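DNA polymerase III beta subunit (Streptococcus pyogenes, PDB 2AVT) probably encircles DNA as a ring-shaped dimeric sliding clamp that tethers the replicative polymerase to its template. Local coordinates at residues Pro29-Ile34 with Thr46-Gln51. Residues are numbered along the deposited sequence; the frame is centred on the assembly and turned at random.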
loop_
_atom_site.group_PDB
_atom_site.type_symbol
_atom_site.label_atom_id
_atom_site.label_comp_id
_atom_site.label_asym_id
_atom_site.label_seq_id
_atom_site.Cartn_x
_atom_site.Cartn_y
_atom_site.Cartn_z
ATOM N N PRO A 29 3.277 -26.376 7.177
ATOM C CA PRO A 29 2.754 -25.539 8.266
ATOM C C PRO A 29 3.728 -24.955 9.285
ATOM O O PRO A 29 3.617 -23.783 9.629
ATOM C CB PRO A 29 1.692 -26.436 8.926
ATOM C CG PRO A 29 1.279 -27.377 7.808
ATOM C CD PRO A 29 2.632 -27.701 7.198
ATOM N N ILE A 30 4.663 -25.758 9.773
ATOM C CA ILE A 30 5.611 -25.281 10.775
ATOM C C ILE A 30 6.496 -24.112 10.309
ATOM O O ILE A 30 7.066 -23.402 11.134
ATOM C CB ILE A 30 6.501 -26.442 11.285
ATOM C CG1 ILE A 30 7.134 -26.060 12.624
ATOM C CG2 ILE A 30 7.570 -26.811 10.240
ATOM C CD1 ILE A 30 6.113 -25.841 13.739
ATOM N N LEU A 31 6.580 -23.876 9.002
ATOM C CA LEU A 31 7.423 -22.784 8.511
ATOM C C LEU A 31 6.818 -21.404 8.735
ATOM O O LEU A 31 7.461 -20.395 8.454
ATOM C CB LEU A 31 7.764 -22.978 7.025
ATOM C CG LEU A 31 8.594 -24.228 6.709
ATOM C CD1 LEU A 31 8.968 -24.237 5.230
ATOM C CD2 LEU A 31 9.864 -24.243 7.573
ATOM N N SER A 32 5.573 -21.356 9.207
ATOM C CA SER A 32 4.925 -20.073 9.506
ATOM C C SER A 32 5.473 -19.548 10.841
ATOM O O SER A 32 5.246 -18.398 11.223
ATOM C CB SER A 32 3.409 -20.261 9.658
ATOM O OG SER A 32 3.139 -21.093 10.775
ATOM N N SER A 33 6.190 -20.392 11.564
ATOM C CA SER A 33 6.695 -19.961 12.852
ATOM C C SER A 33 8.108 -19.393 12.846
ATOM O O SER A 33 8.899 -19.614 11.912
ATOM C CB SER A 33 6.604 -21.116 13.848
ATOM O OG SER A 33 7.420 -22.192 13.440
ATOM N N ILE A 34 8.402 -18.602 13.872
ATOM C CA ILE A 34 9.739 -18.069 14.014
ATOM C C ILE A 34 10.350 -18.898 15.133
ATOM O O ILE A 34 9.684 -19.225 16.128
ATOM C CB ILE A 34 9.733 -16.558 14.368
ATOM C CG1 ILE A 34 11.176 -16.054 14.491
ATOM C CG2 ILE A 34 8.950 -16.318 15.633
ATOM C CD1 ILE A 34 11.338 -14.568 14.227
ATOM N N THR A 46 15.387 -17.461 13.950
ATOM C CA THR A 46 15.464 -18.177 12.676
ATOM C C THR A 46 14.118 -18.242 11.963
ATOM O O THR A 46 13.083 -18.511 12.582
ATOM C CB THR A 46 15.963 -19.636 12.859
ATOM O OG1 THR A 46 17.260 -19.639 13.468
ATOM C CG2 THR A 46 16.042 -20.341 11.508
ATOM N N GLY A 47 14.153 -17.981 10.663
ATOM C CA GLY A 47 12.961 -18.026 9.836
ATOM C C GLY A 47 13.346 -18.637 8.496
ATOM O O GLY A 47 14.502 -18.494 8.058
ATOM N N SER A 48 12.409 -19.339 7.857
ATOM C CA SER A 48 12.660 -19.953 6.551
ATOM C C SER A 48 11.357 -20.232 5.821
ATOM O O SER A 48 10.308 -20.429 6.447
ATOM C CB SER A 48 13.465 -21.251 6.687
ATOM O OG SER A 48 12.752 -22.218 7.427
ATOM N N ASN A 49 11.433 -20.248 4.493
ATOM C CA ASN A 49 10.260 -20.465 3.653
ATOM C C ASN A 49 10.504 -21.522 2.579
ATOM O O ASN A 49 9.796 -21.550 1.578
ATOM C CB ASN A 49 9.866 -19.157 2.970
ATOM C CG ASN A 49 10.951 -18.642 2.011
ATOM O OD1 ASN A 49 11.935 -19.324 1.741
ATOM N ND2 ASN A 49 10.761 -17.443 1.499
ATOM N N GLY A 50 11.509 -22.370 2.782
ATOM C CA GLY A 50 11.802 -23.402 1.801
ATOM C C GLY A 50 12.780 -22.966 0.717
ATOM O O GLY A 50 13.398 -23.804 0.065
ATOM N N GLN A 51 12.919 -21.658 0.518
ATOM C CA GLN A 51 13.837 -21.128 -0.489
ATOM C C GLN A 51 15.028 -20.490 0.234
ATOM O O GLN A 51 16.188 -20.765 -0.100
ATOM C CB GLN A 51 13.126 -20.085 -1.356
ATOM C CG GLN A 51 13.797 -19.790 -2.699
ATOM C CD GLN A 51 13.624 -20.921 -3.703
ATOM O OE1 GLN A 51 12.504 -21.304 -4.037
ATOM N NE2 GLN A 51 14.731 -21.457 -4.190
#
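Leu31 makes most of this contact, laying its side chain against the backbone where strand 42-48 gives way to a turn. Leu31 CB lies 3.6 Å from Ser48 O; beyond CG the methyls part, Leu31 CD2 meeting Ser48 OG at 3.5 Å and Leu31 CD1 lying 4.0 Å from Gly50 N, in the peptide that follows Asn49. With CG anti to its own carbonyl carbon (chi1 -64°), the isobutyl group extends along residues 48-50. A second, smaller touch comes from Ile34, whose CG1 is 3.6 Å from Thr46 O.

No hydrogen bond joins the two segments; where the backbones approach, Leu31 O and Ser48 O are both acceptors. Ser48 OG bonds to Tyr123 OH, whereas Gly50 N, buried under Leu31, has no partner in the model. The Leu31 side is shaped by a 3-10 turn in which Ile30 O receives two donors, Ser33 N and Ser33 OG; the hydroxyl, 2.6 Å from Ile30 O, lies in the carbonyl plane. On the other segment, Asn49 OD1 accepts from Gln51 N at 2.8 Å (N-H...O angle 154°, donor tilted 30° from the carbonyl plane), closing an Asx turn, and also from Ile52 N.

Toward the hairpin turn the strands pair, Thr46 bonding with Lys35 through the backbone, and the Ile34 side chain also touches Leu15 and Thr18 of helix 8-18. The arrangement is thus the open end of the antiparallel beta hairpin 33-39/42-48, where Leu31, in the 3-10 segment 29-32 that leads into strand 33-39, packs against the end of strand 42-48, within the N-terminal domain of the DNA-clamp fold.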